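Local coordinates for GTP-binding protein (Thermus thermophilus, PDB 2DBY) that binds guanine nucleotide and is probably a ribosome-binding ATPase of the YchF/OLA1 subfamily of OBG GTPases, at residues L170-H173 with L174-K178; I327-D330 with K331-A335. All coordinates share one frame; numbering follows the deposited sequence.

Contact 1 (L170-H173 with L174-K178)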
ATOM      1  N   LEU A 170       7.184   5.132 -23.562  1.00 11.68           N
ATOM      2  CA  LEU A 170       6.580   5.888 -22.465  1.00 10.85           C
ATOM      3  C   LEU A 170       6.459   7.349 -22.852  1.00 10.76           C
ATOM      4  O   LEU A 170       5.493   7.998 -22.505  1.00 12.91           O
ATOM      5  CB  LEU A 170       7.436   5.729 -21.193  1.00 10.92           C
ATOM      6  CG  LEU A 170       7.269   4.341 -20.537  1.00 11.00           C
ATOM      7  CD1 LEU A 170       8.435   4.024 -19.630  1.00 13.02           C
ATOM      8  CD2 LEU A 170       5.944   4.311 -19.773  1.00 13.13           C
ATOM      9  N   TYR A 171       7.443   7.877 -23.579  1.00  9.87           N
ATOM     10  CA  TYR A 171       7.364   9.289 -23.950  1.00 13.44           C
ATOM     11  C   TYR A 171       6.147   9.566 -24.850  1.00 12.62           C
ATOM     12  O   TYR A 171       5.482  10.584 -24.700  1.00 14.23           O
ATOM     13  CB  TYR A 171       8.654   9.729 -24.628  1.00 12.71           C
ATOM     14  CG  TYR A 171       8.795  11.236 -24.698  1.00 13.96           C
ATOM     15  CD1 TYR A 171       8.943  11.996 -23.539  1.00 16.94           C
ATOM     16  CD2 TYR A 171       8.813  11.894 -25.930  1.00 18.02           C
ATOM     17  CE1 TYR A 171       9.114  13.386 -23.610  1.00 15.76           C
ATOM     18  CE2 TYR A 171       8.975  13.263 -26.006  1.00 19.21           C
ATOM     19  CZ  TYR A 171       9.128  14.000 -24.848  1.00 16.03           C
ATOM     20  OH  TYR A 171       9.305  15.358 -24.921  1.00 19.20           O
ATOM     21  N   VAL A 172       5.857   8.660 -25.779  1.00 12.62           N
ATOM     22  CA  VAL A 172       4.682   8.812 -26.642  1.00  9.53           C
ATOM     23  C   VAL A 172       3.412   8.835 -25.782  1.00 11.23           C
ATOM     24  O   VAL A 172       2.516   9.671 -25.980  1.00 13.02           O
ATOM     25  CB  VAL A 172       4.560   7.617 -27.617  1.00 13.80           C
ATOM     26  CG1 VAL A 172       3.184   7.624 -28.318  1.00 17.96           C
ATOM     27  CG2 VAL A 172       5.674   7.701 -28.643  1.00 15.99           C
ATOM     28  N   HIS A 173       3.350   7.881 -24.853  1.00 10.92           N
ATOM     29  CA  HIS A 173       2.207   7.701 -23.947  1.00 11.16           C
ATOM     30  C   HIS A 173       1.970   8.947 -23.077  1.00 10.03           C
ATOM     31  O   HIS A 173       0.841   9.460 -22.996  1.00 11.10           O
ATOM     32  CB  HIS A 173       2.497   6.475 -23.063  1.00 12.00           C
ATOM     33  CG  HIS A 173       1.333   5.997 -22.250  1.00 14.05           C
ATOM     34  ND1 HIS A 173       0.263   5.319 -22.797  1.00 13.01           N
ATOM     35  CD2 HIS A 173       1.127   6.007 -20.911  1.00 12.32           C
ATOM     36  CE1 HIS A 173      -0.546   4.919 -21.827  1.00 13.94           C
ATOM     37  NE2 HIS A 173      -0.041   5.328 -20.672  1.00 12.46           N
ATOM     38  N   LEU A 174       3.023   9.438 -22.431  1.00 11.14           N
ATOM     39  CA  LEU A 174       2.885  10.615 -21.583  1.00 13.10           C
ATOM     40  C   LEU A 174       2.595  11.901 -22.351  1.00 15.66           C
ATOM     41  O   LEU A 174       1.866  12.767 -21.858  1.00 12.03           O
ATOM     42  CB  LEU A 174       4.104  10.775 -20.673  1.00 14.07           C
ATOM     43  CG  LEU A 174       3.947   9.987 -19.356  1.00 12.03           C
ATOM     44  CD1 LEU A 174       4.116   8.463 -19.614  1.00 14.28           C
ATOM     45  CD2 LEU A 174       5.025  10.454 -18.375  1.00 11.34           C
ATOM     46  N   GLN A 175       3.135  12.018 -23.563  1.00 13.88           N
ATOM     47  CA  GLN A 175       2.871  13.190 -24.384  1.00 15.47           C
ATOM     48  C   GLN A 175       1.380  13.218 -24.764  1.00 18.85           C
ATOM     49  O   GLN A 175       0.854  14.260 -25.134  1.00 18.40           O
ATOM     50  CB  GLN A 175       3.756  13.184 -25.641  1.00 15.36           C
ATOM     51  CG  GLN A 175       5.148  13.773 -25.401  1.00 19.26           C
ATOM     52  CD  GLN A 175       5.138  15.263 -24.983  1.00 30.71           C
ATOM     53  OE1 GLN A 175       4.091  15.912 -24.915  1.00 31.14           O
ATOM     54  NE2 GLN A 175       6.321  15.797 -24.692  1.00 27.84           N
ATOM     55  N   GLU A 176       0.707  12.071 -24.693  1.00 16.25           N
ATOM     56  CA  GLU A 176      -0.735  12.024 -24.969  1.00 17.03           C
ATOM     57  C   GLU A 176      -1.528  12.286 -23.682  1.00 16.58           C
ATOM     58  O   GLU A 176      -2.755  12.186 -23.668  1.00 14.01           O
ATOM     59  CB  GLU A 176      -1.137  10.662 -25.551  1.00 14.23           C
ATOM     60  CG  GLU A 176      -0.493  10.439 -26.898  1.00 18.95           C
ATOM     61  CD  GLU A 176      -0.734   9.080 -27.508  1.00 24.50           C
ATOM     62  OE1 GLU A 176      -1.237   8.178 -26.826  1.00 19.04           O
ATOM     63  OE2 GLU A 176      -0.399   8.910 -28.700  1.00 23.19           O
ATOM     64  N   GLY A 177      -0.818  12.604 -22.601  1.00 15.11           N
ATOM     65  CA  GLY A 177      -1.470  12.903 -21.334  1.00 13.36           C
ATOM     66  C   GLY A 177      -1.841  11.667 -20.524  1.00 15.19           C
ATOM     67  O   GLY A 177      -2.671  11.740 -19.618  1.00 14.39           O
ATOM     68  N   LYS A 178      -1.230  10.529 -20.845  1.00 11.41           N
ATOM     69  CA  LYS A 178      -1.529   9.270 -20.145  1.00 10.45           C
ATOM     70  C   LYS A 178      -0.428   8.898 -19.140  1.00 10.94           C
ATOM     71  O   LYS A 178       0.761   9.082 -19.394  1.00 11.81           O
ATOM     72  CB  LYS A 178      -1.740   8.152 -21.165  1.00 11.96           C
ATOM     73  CG  LYS A 178      -2.932   8.497 -22.088  1.00 16.78           C
ATOM     74  CD  LYS A 178      -2.853   7.804 -23.418  1.00 18.81           C
ATOM     75  CE  LYS A 178      -3.866   8.448 -24.393  1.00 18.13           C
ATOM     76  NZ  LYS A 178      -3.794   7.808 -25.734  1.00 21.82           N
TER

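Contact 2 (I327-D330 with K331-A335)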
ATOM      1  N   ILE A 327       3.685 -23.491   6.286  1.00 22.98           N
ATOM      2  CA  ILE A 327       2.372 -24.104   6.174  1.00 22.01           C
ATOM      3  C   ILE A 327       1.333 -22.994   6.144  1.00 20.53           C
ATOM      4  O   ILE A 327       1.462 -22.007   6.864  1.00 21.27           O
ATOM      5  CB  ILE A 327       2.094 -25.066   7.381  1.00 22.87           C
ATOM      6  CG1 ILE A 327       0.677 -25.653   7.280  1.00 22.13           C
ATOM      7  CG2 ILE A 327       2.278 -24.307   8.711  1.00 22.69           C
ATOM      8  CD1 ILE A 327       0.316 -26.612   8.420  1.00 24.26           C
ATOM      9  N   PRO A 328       0.327 -23.113   5.267  1.00 22.46           N
ATOM     10  CA  PRO A 328      -0.756 -22.130   5.135  1.00 22.14           C
ATOM     11  C   PRO A 328      -1.437 -22.027   6.494  1.00 22.73           C
ATOM     12  O   PRO A 328      -1.667 -23.040   7.155  1.00 20.26           O
ATOM     13  CB  PRO A 328      -1.667 -22.760   4.110  1.00 21.39           C
ATOM     14  CG  PRO A 328      -0.724 -23.541   3.250  1.00 19.52           C
ATOM     15  CD  PRO A 328       0.240 -24.145   4.221  1.00 23.06           C
ATOM     16  N   TRP A 329      -1.782 -20.815   6.912  1.00 19.14           N
ATOM     17  CA  TRP A 329      -2.378 -20.652   8.225  1.00 17.68           C
ATOM     18  C   TRP A 329      -3.611 -21.517   8.439  1.00 17.73           C
ATOM     19  O   TRP A 329      -3.834 -22.014   9.538  1.00 18.83           O
ATOM     20  CB  TRP A 329      -2.767 -19.182   8.464  1.00 17.66           C
ATOM     21  CG  TRP A 329      -3.972 -18.785   7.665  1.00 15.49           C
ATOM     22  CD1 TRP A 329      -3.996 -18.396   6.352  1.00 15.50           C
ATOM     23  CD2 TRP A 329      -5.337 -18.817   8.096  1.00 14.15           C
ATOM     24  NE1 TRP A 329      -5.281 -18.189   5.940  1.00 15.02           N
ATOM     25  CE2 TRP A 329      -6.129 -18.441   6.991  1.00 14.42           C
ATOM     26  CE3 TRP A 329      -5.970 -19.135   9.308  1.00 16.50           C
ATOM     27  CZ2 TRP A 329      -7.521 -18.372   7.055  1.00 20.57           C
ATOM     28  CZ3 TRP A 329      -7.370 -19.063   9.369  1.00 16.46           C
ATOM     29  CH2 TRP A 329      -8.119 -18.685   8.247  1.00 16.71           C
ATOM     30  N   ASP A 330      -4.410 -21.685   7.391  1.00 18.16           N
ATOM     31  CA  ASP A 330      -5.640 -22.451   7.517  1.00 22.19           C
ATOM     32  C   ASP A 330      -5.373 -23.928   7.774  1.00 21.44           C
ATOM     33  O   ASP A 330      -6.160 -24.597   8.450  1.00 20.91           O
ATOM     34  CB  ASP A 330      -6.504 -22.296   6.269  1.00 22.87           C
ATOM     35  CG  ASP A 330      -5.739 -22.564   4.998  1.00 25.41           C
ATOM     36  OD1 ASP A 330      -6.252 -23.293   4.124  1.00 27.69           O
ATOM     37  OD2 ASP A 330      -4.627 -22.037   4.866  1.00 29.18           O
ATOM     38  N   LYS A 331      -4.259 -24.426   7.247  1.00 22.40           N
ATOM     39  CA  LYS A 331      -3.910 -25.830   7.442  1.00 23.21           C
ATOM     40  C   LYS A 331      -3.313 -26.011   8.834  1.00 22.96           C
ATOM     41  O   LYS A 331      -3.447 -27.078   9.440  1.00 22.00           O
ATOM     42  CB  LYS A 331      -2.913 -26.295   6.367  1.00 23.41           C
ATOM     43  CG  LYS A 331      -3.423 -26.205   4.941  1.00 26.51           C
ATOM     44  CD  LYS A 331      -4.739 -26.936   4.729  1.00 29.79           C
ATOM     45  CE  LYS A 331      -4.606 -28.457   4.889  1.00 31.18           C
ATOM     46  NZ  LYS A 331      -5.924 -29.148   4.687  1.00 31.10           N
ATOM     47  N   LEU A 332      -2.635 -24.987   9.351  1.00 19.19           N
ATOM     48  CA  LEU A 332      -2.091 -25.100  10.698  1.00 19.36           C
ATOM     49  C   LEU A 332      -3.290 -25.114  11.659  1.00 19.42           C
ATOM     50  O   LEU A 332      -3.319 -25.859  12.646  1.00 19.30           O
ATOM     51  CB  LEU A 332      -1.169 -23.914  11.029  1.00 18.32           C
ATOM     52  CG  LEU A 332      -0.443 -23.950  12.378  1.00 20.03           C
ATOM     53  CD1 LEU A 332       0.328 -25.286  12.525  1.00 22.80           C
ATOM     54  CD2 LEU A 332       0.530 -22.753  12.460  1.00 17.80           C
ATOM     55  N   VAL A 333      -4.277 -24.268  11.380  1.00 21.60           N
ATOM     56  CA  VAL A 333      -5.469 -24.213  12.227  1.00 16.68           C
ATOM     57  C   VAL A 333      -6.241 -25.539  12.116  1.00 15.87           C
ATOM     58  O   VAL A 333      -6.688 -26.092  13.126  1.00 18.16           O
ATOM     59  CB  VAL A 333      -6.400 -23.046  11.809  1.00 18.47           C
ATOM     60  CG1 VAL A 333      -7.735 -23.111  12.565  1.00 17.19           C
ATOM     61  CG2 VAL A 333      -5.699 -21.699  12.124  1.00 18.85           C
ATOM     62  N   GLU A 334      -6.407 -26.028  10.896  1.00 17.80           N
ATOM     63  CA  GLU A 334      -7.148 -27.278  10.694  1.00 22.29           C
ATOM     64  C   GLU A 334      -6.473 -28.447  11.410  1.00 24.63           C
ATOM     65  O   GLU A 334      -7.151 -29.315  11.970  1.00 20.41           O
ATOM     66  CB  GLU A 334      -7.279 -27.598   9.206  1.00 23.53           C
ATOM     67  CG  GLU A 334      -8.079 -28.888   8.945  1.00 22.53           C
ATOM     68  CD  GLU A 334      -8.280 -29.151   7.468  1.00 25.55           C
ATOM     69  OE1 GLU A 334      -8.977 -30.135   7.124  1.00 21.90           O
ATOM     70  OE2 GLU A 334      -7.748 -28.375   6.645  1.00 23.28           O
ATOM     71  N   ALA A 335      -5.142 -28.476  11.391  1.00 23.94           N
ATOM     72  CA  ALA A 335      -4.402 -29.548  12.061  1.00 24.31           C
ATOM     73  C   ALA A 335      -4.471 -29.442  13.588  1.00 26.58           C
ATOM     74  O   ALA A 335      -4.543 -30.461  14.285  1.00 25.04           O
ATOM     75  CB  ALA A 335      -2.949 -29.541  11.611  1.00 22.61           C
TER

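Contact 1 (L170-H173 with L174-K178)
The carbonyl O of Leu170 takes the N-H of Leu174 at 2.9 Å and that of Tyr171 takes Gln175 N, the last regular turn of helix 161-175. Lys178 N bonds back to His173 O at 3.2 Å and Gly177 N to Leu174 O at 2.8 Å. Gly177, between Glu176 and Lys178, leaves helical angles with positive phi. This pair of bonds defines a Schellman motif, which ends the helix and turns the chain back. The carbonyl of His173 is gripped twice: Glu176 N also reaches it, from the face opposite Lys178 N.

The turn brings Lys178 against His173. Lys178 CB sits over one face of the imidazole, 3.5 Å from the ring centroid, a CH-pi contact. His173 CG lies opposite the backbone N (chi1 -169°), which sets the ring beside the returning chain. Its NE2 is hydrogen-bonded to Thr182 OG1, which fixes the rotation of the ring. Beyond CB, Lys178 runs out to a salt bridge with Glu176, NZ to OE1 2.8 Å.

One turn back, Gln175 lies alongside Tyr171. Its CG lies over one face of the phenol, offset toward the rim, 4.0 Å from the centroid, a second CH-pi contact. The chain bends at chi2, and NE2 makes a weak bond to Tyr171 OH. The amide of Gln175 stands nearly upright on the Tyr171 ring, at 83°. The stronger partner of the tyrosine hydroxyl is Glu144 on helix 124-156.

Contact 2 (I327-D330 with K331-A335)
Ile327 is fully extended, with chi1 177° and chi2 180°, and this carries CD1 in over the first helical turn. CD1 lies 3.5 Å from Leu332 N and 4.0 Å from Leu332 CB. CG1 meets Lys331 CB at 3.8 Å, the two side chains crossing at about a right angle. Trp329 places CG between its N and carbonyl carbon (chi1 73°). The indole then lies beside Val333, with CE3 3.8 Å from Val333 CG2. Asp330 CB covers the centre of one indole face.

Lys331 curls at chi2 and chi3. Its CG packs near the Pro328 ring, and NZ forms a salt bridge with Glu334 OE2, 2.8 Å, met from above the carboxylate plane. The lysine makes a cation-pi contact with Trp346. Trp329 makes another with Arg49 of helix 48-57.

Pro328 O accepts from two amides, Lys331 N (2.9 Å, from above the carbonyl plane) and Leu332 N (3.1 Å, nearly along the C=O axis). Val333 N bonds to Trp329 O and Glu334 N to Asp330 O, the regular helical bonds. Strand 323-328 is the middle strand of a three-stranded antiparallel sheet. The arrangement is that of a strand passing directly into a helix, with proline at the N-cap.

The two contacts sit on opposite sides of the chain's centre, their own centres about 48 Å apart, and share no helix or strand. Contact 1 closes a helix, while contact 2 opens one. Each is partly buried. In contact 1 the leucines face inward and the charged end is exposed. In contact 2 an isoleucine and a leucine lie inside, against helix 338-343. In each, one carbonyl takes two amides, His173 O and Pro328 O. The side chains differ. CH-pi contacts on His173 and Tyr171 mark 170-178, whereas 327-335 has apolar packing of Ile327 and Val333 with cation-pi contacts of Lys331 and Trp329. Both carry a lysine-glutamate salt bridge, and both lie away from the nucleotide site.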